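Local coordinates for xylulose kinase (Escherichia coli, PDB 2NLX), which catalyses the ATP-dependent phosphorylation of D-xylulose to D-xylulose 5-phosphate, and less efficiently that of 1-deoxy-D-xylulose, as a homodimeric FGGY-family kinase, at residues V68-I73 and A223-V228; V241-A246 and L446-L451; R403-D408 and A459-A464. All coordinates share one frame; numbering follows the deposited sequence.

Overall arrangement
From the N terminus, contact 1 first pairs strand 70-75 with strand 226-232 in the N-terminal sheet and closes a loop of about 150 residues. The chain then runs through helix 233-241 into contact 2, where the turn before strand 248-253 meets the loop 446-451, some 200 residues later. Contact 3 crosses contact 2: residues 403-408 lie within the span that contact 2 closes, while residues 459-464 follow it, joining two helices of the C-terminal half. Contacts 1 and 3 lie on opposite sides of the chain's centre, their centres about 46 Å apart; contact 2 lies where the chain passes between the sheets, its centre about 23 Å from contact 1's and about 25 Å from contact 3's.

Contact 1: V68-I73 and A223-V228; sequences VKALGI and ATVPVV
V225 points its side chain at the backbone of K69-L71, with CB 3.6 Å from K69 O. CG1 of V225, anti to the backbone N (chi1 155°), lies towards A70, whose CB is 4.3 Å away, while CG2 turns to the carbonyl of V68. Cutting V225 back to an alanine removes both methyls and would probably leave a gap beside the K69 and A70 backbone. Beyond it L71 takes both backbone bonds, one to each neighbour of V227. Its N donates to P226 O at 3.0 Å, nearly along the C=O axis, and its O receives V228 N at 3.1 Å, from 21° out of the carbonyl plane. L71 and V227 run alongside each other on one face of the sheet, and CD2 of L71 meets CG1 of V227 at 3.7 Å; L212 packs against both. Next along, V228 sets its CG2 methyl beside G72 CA. Across strand 70-75, the G72 backbone hydrogen-bonds to I3 and I5 of strand 2-7, and helix 424-436 covers A70 and V228. The I73 side chain comes to about 8 Å from that of D6, a residue thought important for activity. Adjacent parallel strands, next to a strand 2-7 that continues into an antiparallel meander, are the core of the ribonuclease H-like fold of actin-type ATPases.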
ATOM      1  N   VAL A  68      -6.417 -18.408 -51.467  1.00 26.55           N
ATOM      2  CA  VAL A  68      -6.382 -17.046 -50.975  1.00 15.93           C
ATOM      3  C   VAL A  68      -6.385 -16.110 -52.176  1.00 23.57           C
ATOM      4  O   VAL A  68      -5.541 -16.228 -53.059  1.00 31.46           O
ATOM      5  CB  VAL A  68      -5.130 -16.794 -50.139  1.00 19.55           C
ATOM      6  CG1 VAL A  68      -5.032 -15.327 -49.797  1.00 16.33           C
ATOM      7  CG2 VAL A  68      -5.174 -17.632 -48.871  1.00 12.63           C
ATOM      8  N   LYS A  69      -7.343 -15.190 -52.202  1.00 25.08           N
ATOM      9  CA  LYS A  69      -7.481 -14.222 -53.278  1.00 19.05           C
ATOM     10  C   LYS A  69      -6.793 -12.896 -52.979  1.00 24.45           C
ATOM     11  O   LYS A  69      -6.240 -12.278 -53.883  1.00 24.89           O
ATOM     12  CB  LYS A  69      -8.964 -13.987 -53.577  1.00 27.91           C
ATOM     13  CG  LYS A  69      -9.543 -14.890 -54.687  1.00 43.25           C
ATOM     14  CD  LYS A  69      -9.004 -16.321 -54.588  1.00 71.35           C
ATOM     15  CE  LYS A  69      -9.374 -17.203 -55.791  1.00 63.01           C
ATOM     16  NZ  LYS A  69     -10.754 -17.761 -55.701  1.00 70.25           N
ATOM     17  N   ALA A  70      -6.814 -12.457 -51.721  1.00 16.46           N
ATOM     18  CA  ALA A  70      -6.181 -11.189 -51.344  1.00 18.21           C
ATOM     19  C   ALA A  70      -5.510 -11.223 -49.966  1.00 23.50           C
ATOM     20  O   ALA A  70      -5.889 -12.015 -49.104  1.00 26.47           O
ATOM     21  CB  ALA A  70      -7.202 -10.076 -51.391  1.00  7.93           C
ATOM     22  N   LEU A  71      -4.513 -10.365 -49.755  1.00 12.89           N
ATOM     23  CA  LEU A  71      -3.825 -10.328 -48.472  1.00 16.68           C
ATOM     24  C   LEU A  71      -3.713  -8.932 -47.861  1.00 17.85           C
ATOM     25  O   LEU A  71      -3.286  -7.972 -48.521  1.00 22.58           O
ATOM     26  CB  LEU A  71      -2.431 -10.948 -48.604  1.00  7.17           C
ATOM     27  CG  LEU A  71      -1.464 -10.931 -47.404  1.00 22.59           C
ATOM     28  CD1 LEU A  71      -0.360 -11.952 -47.632  1.00  4.89           C
ATOM     29  CD2 LEU A  71      -0.877  -9.531 -47.196  1.00  5.11           C
ATOM     30  N   GLY A  72      -4.098  -8.832 -46.587  1.00 16.84           N
ATOM     31  CA  GLY A  72      -4.017  -7.562 -45.883  1.00 13.06           C
ATOM     32  C   GLY A  72      -2.991  -7.607 -44.760  1.00 21.72           C
ATOM     33  O   GLY A  72      -2.642  -8.687 -44.278  1.00 25.26           O
ATOM     34  N   ILE A  73      -2.499  -6.443 -44.347  1.00 21.85           N
ATOM     35  CA  ILE A  73      -1.522  -6.364 -43.267  1.00 21.55           C
ATOM     36  C   ILE A  73      -1.747  -5.197 -42.298  1.00 29.12           C
ATOM     37  O   ILE A  73      -2.202  -4.118 -42.684  1.00 21.27           O
ATOM     38  CB  ILE A  73      -0.079  -6.234 -43.806  1.00 26.18           C
ATOM     39  CG1 ILE A  73       0.054  -4.957 -44.634  1.00 25.29           C
ATOM     40  CG2 ILE A  73       0.275  -7.465 -44.640  1.00 50.05           C
ATOM     41  CD1 ILE A  73       1.457  -4.719 -45.139  1.00 23.47           C
ATOM     42  N   ALA A 223      -0.737 -17.828 -54.765  1.00 18.75           N
ATOM     43  CA  ALA A 223      -0.593 -17.089 -56.010  1.00 20.43           C
ATOM     44  C   ALA A 223      -0.008 -15.696 -55.736  1.00 24.68           C
ATOM     45  O   ALA A 223       0.218 -15.332 -54.583  1.00 21.13           O
ATOM     46  CB  ALA A 223      -1.950 -16.955 -56.691  1.00 15.80           C
ATOM     47  N   THR A 224       0.253 -14.935 -56.794  1.00 26.66           N
ATOM     48  CA  THR A 224       0.795 -13.586 -56.646  1.00 18.76           C
ATOM     49  C   THR A 224      -0.387 -12.665 -56.408  1.00 19.42           C
ATOM     50  O   THR A 224      -0.699 -11.775 -57.205  1.00 22.74           O
ATOM     51  CB  THR A 224       1.542 -13.143 -57.907  1.00 19.88           C
ATOM     52  OG1 THR A 224       0.722 -13.387 -59.054  1.00 24.25           O
ATOM     53  CG2 THR A 224       2.848 -13.899 -58.040  1.00  6.64           C
ATOM     54  N   VAL A 225      -1.042 -12.920 -55.286  1.00 14.44           N
ATOM     55  CA  VAL A 225      -2.222 -12.200 -54.823  1.00 17.85           C
ATOM     56  C   VAL A 225      -2.011 -10.701 -54.527  1.00 18.66           C
ATOM     57  O   VAL A 225      -0.910 -10.265 -54.161  1.00 13.29           O
ATOM     58  CB  VAL A 225      -2.763 -12.952 -53.567  1.00 26.74           C
ATOM     59  CG1 VAL A 225      -3.557 -12.035 -52.670  1.00 34.12           C
ATOM     60  CG2 VAL A 225      -3.619 -14.147 -54.015  1.00 10.50           C
ATOM     61  N   PRO A 226      -3.067  -9.889 -54.699  1.00 11.22           N
ATOM     62  CA  PRO A 226      -2.981  -8.442 -54.439  1.00 12.92           C
ATOM     63  C   PRO A 226      -2.810  -8.175 -52.934  1.00 10.73           C
ATOM     64  O   PRO A 226      -3.254  -8.962 -52.094  1.00 14.83           O
ATOM     65  CB  PRO A 226      -4.321  -7.899 -54.953  1.00  4.02           C
ATOM     66  CG  PRO A 226      -4.824  -8.972 -55.883  1.00 14.17           C
ATOM     67  CD  PRO A 226      -4.395 -10.252 -55.214  1.00 19.41           C
ATOM     68  N   VAL A 227      -2.166  -7.067 -52.597  1.00 12.37           N
ATOM     69  CA  VAL A 227      -1.955  -6.729 -51.202  1.00 11.15           C
ATOM     70  C   VAL A 227      -2.477  -5.342 -50.931  1.00 20.20           C
ATOM     71  O   VAL A 227      -2.067  -4.380 -51.591  1.00 24.10           O
ATOM     72  CB  VAL A 227      -0.470  -6.773 -50.830  1.00 12.60           C
ATOM     73  CG1 VAL A 227      -0.314  -6.537 -49.326  1.00 15.62           C
ATOM     74  CG2 VAL A 227       0.125  -8.120 -51.231  1.00 13.16           C
ATOM     75  N   VAL A 228      -3.380  -5.230 -49.957  1.00 19.49           N
ATOM     76  CA  VAL A 228      -3.953  -3.925 -49.633  1.00 14.90           C
ATOM     77  C   VAL A 228      -3.046  -3.116 -48.732  1.00 12.88           C
ATOM     78  O   VAL A 228      -2.060  -3.621 -48.186  1.00  7.41           O
ATOM     79  CB  VAL A 228      -5.321  -4.067 -48.957  1.00 14.67           C
ATOM     80  CG1 VAL A 228      -6.277  -4.772 -49.893  1.00 25.95           C
ATOM     81  CG2 VAL A 228      -5.190  -4.856 -47.647  1.00 17.11           C
TER

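Contact 2: V241-A246 and L446-L451; sequences VGMVDA and LPQLPL
G242 and Q448 bring their CA atoms to 4.8 Å where residues 241-244 and 446-449 run at 139° to each other end to end, and G242, with a phi of 102°, ends helix 233-241 in a Schellman motif. No hydrogen bond joins the two sides. What faces Q448 is the carbonyl of V241, whose O receives a CA-H...O contact from Q448 CA at 3.6 Å, while P447 O lies 3.8 Å from G242 CA, on the side where any other residue would carry its CB. V241 and L449 make the main apolar contact: both methyls of V241 meet one methyl of L449, CD1, with CG2 at 3.7 Å and CG1 at 3.8 Å. M250 and T391 also touch V241, and I393 touches L449. This is where the chain leaves the helix that follows the first ribonuclease H-like sheet and enters strand 248-253 of the second, against the loop that leads into that sheet's edge strand 451-455. Towards the other end, CD1 of L446 comes to 4.2 Å from V244 CB. The M243 chain starts away from the loop but folds back through its CG and SD, bringing CE to 3.7 Å from Q448 OE1.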
ATOM      1  N   VAL A 241     -13.698  -5.549 -36.008  1.00 32.00           N
ATOM      2  CA  VAL A 241     -14.848  -5.539 -35.111  1.00 31.72           C
ATOM      3  C   VAL A 241     -16.047  -4.864 -35.757  1.00 28.30           C
ATOM      4  O   VAL A 241     -17.176  -5.023 -35.297  1.00 38.71           O
ATOM      5  CB  VAL A 241     -14.481  -4.844 -33.768  1.00 21.56           C
ATOM      6  CG1 VAL A 241     -15.721  -4.623 -32.906  1.00 47.61           C
ATOM      7  CG2 VAL A 241     -13.485  -5.713 -33.014  1.00 39.75           C
ATOM      8  N   GLY A 242     -15.800  -4.122 -36.830  1.00 23.20           N
ATOM      9  CA  GLY A 242     -16.881  -3.459 -37.534  1.00 11.84           C
ATOM     10  C   GLY A 242     -17.016  -1.981 -37.241  1.00 20.25           C
ATOM     11  O   GLY A 242     -18.021  -1.366 -37.593  1.00 14.12           O
ATOM     12  N   MET A 243     -16.012  -1.387 -36.605  1.00 23.42           N
ATOM     13  CA  MET A 243     -16.100   0.035 -36.308  1.00 25.31           C
ATOM     14  C   MET A 243     -15.826   0.805 -37.581  1.00 24.40           C
ATOM     15  O   MET A 243     -14.671   1.068 -37.920  1.00 26.84           O
ATOM     16  CB  MET A 243     -15.091   0.438 -35.230  1.00 26.97           C
ATOM     17  CG  MET A 243     -15.730   1.126 -34.014  1.00 22.69           C
ATOM     18  SD  MET A 243     -16.434   0.006 -32.768  1.00 31.64           S
ATOM     19  CE  MET A 243     -17.987  -0.570 -33.558  1.00 17.76           C
ATOM     20  N   VAL A 244     -16.889   1.177 -38.290  1.00 28.93           N
ATOM     21  CA  VAL A 244     -16.706   1.892 -39.540  1.00 28.70           C
ATOM     22  C   VAL A 244     -17.363   3.259 -39.703  1.00 23.13           C
ATOM     23  O   VAL A 244     -16.838   4.096 -40.423  1.00 25.93           O
ATOM     24  CB  VAL A 244     -17.091   0.990 -40.752  1.00 29.17           C
ATOM     25  CG1 VAL A 244     -18.454   0.341 -40.534  1.00 19.99           C
ATOM     26  CG2 VAL A 244     -17.099   1.830 -42.035  1.00 60.17           C
ATOM     27  N   ASP A 245     -18.489   3.527 -39.055  1.00 25.91           N
ATOM     28  CA  ASP A 245     -19.082   4.858 -39.240  1.00 31.16           C
ATOM     29  C   ASP A 245     -19.047   5.790 -38.042  1.00 26.49           C
ATOM     30  O   ASP A 245     -18.818   5.374 -36.910  1.00 38.72           O
ATOM     31  CB  ASP A 245     -20.521   4.764 -39.756  1.00 39.02           C
ATOM     32  CG  ASP A 245     -20.589   4.556 -41.263  1.00 39.21           C
ATOM     33  OD1 ASP A 245     -21.569   5.033 -41.874  1.00 57.80           O
ATOM     34  OD2 ASP A 245     -19.675   3.916 -41.833  1.00 56.12           O
ATOM     35  N   ALA A 246     -19.270   7.069 -38.311  1.00 15.87           N
ATOM     36  CA  ALA A 246     -19.254   8.077 -37.271  1.00 18.90           C
ATOM     37  C   ALA A 246     -20.028   7.621 -36.050  1.00 23.32           C
ATOM     38  O   ALA A 246     -21.085   7.011 -36.178  1.00 30.56           O
ATOM     39  CB  ALA A 246     -19.839   9.380 -37.802  1.00 19.00           C
ATOM     40  N   LEU A 446     -18.242  -5.944 -43.616  1.00 28.98           N
ATOM     41  CA  LEU A 446     -17.901  -5.701 -42.225  1.00 33.05           C
ATOM     42  C   LEU A 446     -19.081  -5.772 -41.299  1.00 36.53           C
ATOM     43  O   LEU A 446     -19.499  -4.758 -40.766  1.00 49.45           O
ATOM     44  CB  LEU A 446     -17.271  -4.325 -42.052  1.00 32.75           C
ATOM     45  CG  LEU A 446     -16.332  -3.837 -43.141  1.00 43.14           C
ATOM     46  CD1 LEU A 446     -16.078  -2.375 -42.989  1.00 27.81           C
ATOM     47  CD2 LEU A 446     -15.052  -4.592 -43.131  1.00 22.83           C
ATOM     48  N   PRO A 447     -19.602  -6.961 -41.074  1.00 34.92           N
ATOM     49  CA  PRO A 447     -20.495  -7.182 -39.951  1.00 34.53           C
ATOM     50  C   PRO A 447     -19.873  -6.809 -38.620  1.00 38.35           C
ATOM     51  O   PRO A 447     -18.663  -6.681 -38.499  1.00 40.08           O
ATOM     52  CB  PRO A 447     -20.729  -8.675 -40.012  1.00 32.10           C
ATOM     53  CG  PRO A 447     -19.541  -9.224 -40.664  1.00 31.79           C
ATOM     54  CD  PRO A 447     -18.781  -8.143 -41.335  1.00 34.33           C
ATOM     55  N   GLN A 448     -20.712  -6.655 -37.609  1.00 41.27           N
ATOM     56  CA  GLN A 448     -20.236  -6.575 -36.243  1.00 33.11           C
ATOM     57  C   GLN A 448     -20.162  -7.945 -35.628  1.00 28.00           C
ATOM     58  O   GLN A 448     -20.818  -8.867 -36.081  1.00 24.29           O
ATOM     59  CB  GLN A 448     -21.147  -5.680 -35.414  1.00 38.12           C
ATOM     60  CG  GLN A 448     -21.354  -4.309 -36.001  1.00 41.64           C
ATOM     61  CD  GLN A 448     -21.675  -3.276 -34.966  1.00 30.08           C
ATOM     62  OE1 GLN A 448     -20.792  -2.814 -34.265  1.00 37.50           O
ATOM     63  NE2 GLN A 448     -22.937  -2.905 -34.868  1.00 30.96           N
ATOM     64  N   LEU A 449     -19.351  -8.076 -34.592  1.00 26.14           N
ATOM     65  CA  LEU A 449     -19.216  -9.346 -33.915  1.00 29.81           C
ATOM     66  C   LEU A 449     -20.536  -9.743 -33.327  1.00 29.11           C
ATOM     67  O   LEU A 449     -21.403  -8.913 -33.134  1.00 25.77           O
ATOM     68  CB  LEU A 449     -18.161  -9.272 -32.830  1.00 32.42           C
ATOM     69  CG  LEU A 449     -16.777  -8.859 -33.299  1.00 44.22           C
ATOM     70  CD1 LEU A 449     -15.974  -8.344 -32.131  1.00 33.01           C
ATOM     71  CD2 LEU A 449     -16.106 -10.028 -33.938  1.00 28.67           C
ATOM     72  N   PRO A 450     -20.708 -11.022 -33.055  1.00 30.82           N
ATOM     73  CA  PRO A 450     -22.017 -11.469 -32.540  1.00 33.21           C
ATOM     74  C   PRO A 450     -22.334 -10.832 -31.181  1.00 35.59           C
ATOM     75  O   PRO A 450     -21.450 -10.698 -30.315  1.00 34.13           O
ATOM     76  CB  PRO A 450     -21.861 -12.990 -32.433  1.00 28.25           C
ATOM     77  CG  PRO A 450     -20.654 -13.303 -33.294  1.00 27.62           C
ATOM     78  CD  PRO A 450     -19.743 -12.130 -33.066  1.00 31.26           C
ATOM     79  N   LEU A 451     -23.586 -10.427 -31.000  1.00 31.66           N
ATOM     80  CA  LEU A 451     -23.983  -9.826 -29.743  1.00 23.54           C
ATOM     81  C   LEU A 451     -24.072 -10.926 -28.697  1.00 23.49           C
ATOM     82  O   LEU A 451     -24.890 -11.839 -28.815  1.00 27.73           O
ATOM     83  CB  LEU A 451     -25.343  -9.132 -29.863  1.00 23.06           C
ATOM     84  CG  LEU A 451     -25.431  -7.774 -29.141  1.00 28.46           C
ATOM     85  CD1 LEU A 451     -26.884  -7.464 -28.833  1.00 38.14           C
ATOM     86  CD2 LEU A 451     -24.629  -7.782 -27.850  1.00 13.88           C
TER

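Contact 3: R403-D408 and A459-A464; sequences RQMLAD and AQRYAA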
ATOM      1  N   ARG A 403     -19.141  -6.443 -16.326  1.00 19.55           N
ATOM      2  CA  ARG A 403     -19.659  -5.686 -17.446  1.00 15.08           C
ATOM      3  C   ARG A 403     -20.720  -4.706 -17.009  1.00 22.76           C
ATOM      4  O   ARG A 403     -20.851  -3.638 -17.573  1.00 17.47           O
ATOM      5  CB  ARG A 403     -20.239  -6.618 -18.482  1.00 17.04           C
ATOM      6  CG  ARG A 403     -19.247  -7.492 -19.133  1.00 24.29           C
ATOM      7  CD  ARG A 403     -19.737  -8.112 -20.387  1.00 24.74           C
ATOM      8  NE  ARG A 403     -20.739  -9.136 -20.145  1.00 26.29           N
ATOM      9  CZ  ARG A 403     -20.456 -10.374 -19.843  1.00 18.39           C
ATOM     10  NH1 ARG A 403     -19.208 -10.752 -19.736  1.00 22.63           N
ATOM     11  NH2 ARG A 403     -21.414 -11.239 -19.652  1.00 18.80           N
ATOM     12  N   GLN A 404     -21.472  -5.098 -15.992  1.00 24.13           N
ATOM     13  CA  GLN A 404     -22.579  -4.328 -15.466  1.00 21.26           C
ATOM     14  C   GLN A 404     -22.139  -3.258 -14.484  1.00 19.07           C
ATOM     15  O   GLN A 404     -22.633  -2.153 -14.515  1.00 23.82           O
ATOM     16  CB  GLN A 404     -23.592  -5.263 -14.820  1.00 18.31           C
ATOM     17  CG  GLN A 404     -24.927  -4.650 -14.493  1.00  2.07           C
ATOM     18  CD  GLN A 404     -25.712  -4.241 -15.699  1.00 22.53           C
ATOM     19  OE1 GLN A 404     -25.912  -3.067 -15.930  1.00 11.13           O
ATOM     20  NE2 GLN A 404     -26.169  -5.204 -16.463  1.00  7.48           N
ATOM     21  N   MET A 405     -21.184  -3.574 -13.628  1.00 14.59           N
ATOM     22  CA  MET A 405     -20.622  -2.557 -12.761  1.00 16.79           C
ATOM     23  C   MET A 405     -20.117  -1.414 -13.610  1.00 23.95           C
ATOM     24  O   MET A 405     -20.245  -0.253 -13.261  1.00 26.71           O
ATOM     25  CB  MET A 405     -19.499  -3.124 -11.892  1.00 13.46           C
ATOM     26  CG  MET A 405     -18.947  -2.152 -10.891  1.00  9.03           C
ATOM     27  SD  MET A 405     -17.400  -2.644 -10.196  1.00 28.06           S
ATOM     28  CE  MET A 405     -17.991  -3.844  -9.064  1.00 10.24           C
ATOM     29  N   LEU A 406     -19.565  -1.775 -14.751  1.00 13.37           N
ATOM     30  CA  LEU A 406     -18.894  -0.859 -15.631  1.00 16.98           C
ATOM     31  C   LEU A 406     -19.855  -0.009 -16.436  1.00 22.16           C
ATOM     32  O   LEU A 406     -19.635   1.173 -16.622  1.00 18.45           O
ATOM     33  CB  LEU A 406     -18.046  -1.682 -16.575  1.00 18.34           C
ATOM     34  CG  LEU A 406     -16.717  -1.165 -17.081  1.00 29.78           C
ATOM     35  CD1 LEU A 406     -15.884  -0.608 -15.971  1.00  8.86           C
ATOM     36  CD2 LEU A 406     -16.033  -2.306 -17.739  1.00 18.29           C
ATOM     37  N   ALA A 407     -20.909  -0.634 -16.928  1.00 16.88           N
ATOM     38  CA  ALA A 407     -22.068   0.062 -17.452  1.00 18.02           C
ATOM     39  C   ALA A 407     -22.699   1.028 -16.470  1.00 17.77           C
ATOM     40  O   ALA A 407     -23.139   2.095 -16.847  1.00 10.20           O
ATOM     41  CB  ALA A 407     -23.088  -0.925 -17.940  1.00 11.88           C
ATOM     42  N   ASP A 408     -22.748   0.633 -15.209  1.00 14.70           N
ATOM     43  CA  ASP A 408     -23.446   1.394 -14.187  1.00 16.78           C
ATOM     44  C   ASP A 408     -22.621   2.590 -13.766  1.00 19.74           C
ATOM     45  O   ASP A 408     -23.139   3.671 -13.587  1.00 20.40           O
ATOM     46  CB  ASP A 408     -23.747   0.514 -12.978  1.00 21.02           C
ATOM     47  CG  ASP A 408     -24.904  -0.404 -13.205  1.00 23.69           C
ATOM     48  OD1 ASP A 408     -25.618  -0.221 -14.192  1.00 31.47           O
ATOM     49  OD2 ASP A 408     -25.177  -1.348 -12.455  1.00 19.48           O
ATOM     50  N   ALA A 459     -30.030   2.966 -13.426  1.00 15.46           N
ATOM     51  CA  ALA A 459     -30.132   4.348 -12.954  1.00 15.22           C
ATOM     52  C   ALA A 459     -29.722   4.564 -11.493  1.00 19.96           C
ATOM     53  O   ALA A 459     -28.988   5.501 -11.175  1.00 17.58           O
ATOM     54  CB  ALA A 459     -31.542   4.867 -13.183  1.00 13.54           C
ATOM     55  N   GLN A 460     -30.193   3.694 -10.609  1.00 24.33           N
ATOM     56  CA  GLN A 460     -29.863   3.809  -9.198  1.00 26.27           C
ATOM     57  C   GLN A 460     -28.374   3.621  -8.983  1.00 22.30           C
ATOM     58  O   GLN A 460     -27.711   4.510  -8.461  1.00 23.61           O
ATOM     59  CB  GLN A 460     -30.681   2.799  -8.383  1.00 19.84           C
ATOM     60  CG  GLN A 460     -32.190   3.124  -8.414  1.00 49.20           C
ATOM     61  CD  GLN A 460     -33.096   1.990  -7.915  1.00 45.08           C
ATOM     62  OE1 GLN A 460     -33.235   0.950  -8.573  1.00 28.80           O
ATOM     63  NE2 GLN A 460     -33.722   2.192  -6.748  1.00 27.66           N
ATOM     64  N   ARG A 461     -27.838   2.476  -9.384  1.00 15.88           N
ATOM     65  CA  ARG A 461     -26.405   2.245  -9.216  1.00 15.85           C
ATOM     66  C   ARG A 461     -25.555   3.359  -9.877  1.00 20.58           C
ATOM     67  O   ARG A 461     -24.485   3.729  -9.382  1.00 15.19           O
ATOM     68  CB  ARG A 461     -26.031   0.865  -9.781  1.00 10.44           C
ATOM     69  CG  ARG A 461     -26.447  -0.304  -8.888  1.00  8.63           C
ATOM     70  CD  ARG A 461     -25.234  -1.155  -8.526  1.00 36.35           C
ATOM     71  NE  ARG A 461     -24.929  -2.139  -9.569  1.00 61.50           N
ATOM     72  CZ  ARG A 461     -23.743  -2.715  -9.755  1.00 47.47           C
ATOM     73  NH1 ARG A 461     -22.716  -2.407  -8.972  1.00 29.71           N
ATOM     74  NH2 ARG A 461     -23.595  -3.623 -10.712  1.00 50.70           N
ATOM     75  N   TYR A 462     -26.040   3.898 -10.992  1.00  9.58           N
ATOM     76  CA  TYR A 462     -25.317   4.958 -11.672  1.00 13.46           C
ATOM     77  C   TYR A 462     -25.190   6.161 -10.743  1.00 16.35           C
ATOM     78  O   TYR A 462     -24.086   6.602 -10.424  1.00 18.09           O
ATOM     79  CB  TYR A 462     -26.040   5.379 -12.955  1.00 16.55           C
ATOM     80  CG  TYR A 462     -25.398   6.583 -13.604  1.00  2.26           C
ATOM     81  CD1 TYR A 462     -24.109   6.512 -14.132  1.00 15.00           C
ATOM     82  CD2 TYR A 462     -26.052   7.807 -13.637  1.00  8.29           C
ATOM     83  CE1 TYR A 462     -23.492   7.635 -14.673  1.00  2.00           C
ATOM     84  CE2 TYR A 462     -25.445   8.931 -14.172  1.00  2.00           C
ATOM     85  CZ  TYR A 462     -24.171   8.839 -14.685  1.00 16.86           C
ATOM     86  OH  TYR A 462     -23.580   9.959 -15.209  1.00 14.65           O
ATOM     87  N   ALA A 463     -26.336   6.698 -10.334  1.00 25.76           N
ATOM     88  CA  ALA A 463     -26.389   7.833  -9.414  1.00 22.46           C
ATOM     89  C   ALA A 463     -25.544   7.540  -8.168  1.00 18.11           C
ATOM     90  O   ALA A 463     -24.892   8.430  -7.624  1.00 22.80           O
ATOM     91  CB  ALA A 463     -27.838   8.104  -9.010  1.00 11.05           C
ATOM     92  N   ALA A 464     -25.548   6.288  -7.726  1.00 14.50           N
ATOM     93  CA  ALA A 464     -24.786   5.905  -6.548  1.00 17.39           C
ATOM     94  C   ALA A 464     -23.282   6.054  -6.741  1.00 14.02           C
ATOM     95  O   ALA A 464     -22.586   6.511  -5.835  1.00 23.44           O
ATOM     96  CB  ALA A 464     -25.123   4.477  -6.147  1.00  7.04           C
TER
HETATM   97  O   HOH W   1     -26.662  -3.253 -12.094  1.00 11.90           O
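D408 OD2 forms a salt bridge to R461 NE at 3.0 Å, and NH2 of the same arginine lies next, 3.3 Å from OD2. The carboxylate and guanidinium planes stand 87° apart, and the arginine meets a single oxygen instead of matching both in a flat, two-pronged pair. The other oxygen, OD1, accepts the backbone N-H of D458, the residue just before helix 459-479; the carboxylate is thereby shared between the backbone N-H just ahead of the helix and an arginine of its first turn. CB of R461 already lies 3.6 Å from D408 OD2, and the bends at chi2 and chi3 bring NE back to the same oxygen, with D408 CB over one face of the guanidinium. A modelled water lies at the guanidinium edge, but it is too close to D408 OD2 for its place to be trusted.

Further along, the guanidinium runs beside the preceding turn of helix 400-410, where R461 NH2 comes to 3.8 Å from M405 CA and R461 NH1 to 4.2 Å from M405 CG. Y462 flanks D408 differently: its CB is 3.4 Å from D408 O, and CG anti to the backbone N (chi1 174°) carries the ring alongside, with that carbonyl oxygen in the ring plane at the CD1 edge.

The two helix segments cross at -66° with their axes 9.2 Å apart. Helix 400-410 is the connection of a beta-alpha-beta crossover between the parallel strands 389-393 and 413-417. On it, L406 packs against L373 of helix 358-381 and L414 of strand 413-417, M405 touches L366, and the start of the C-terminal helix 459-479 lies against the D408 side.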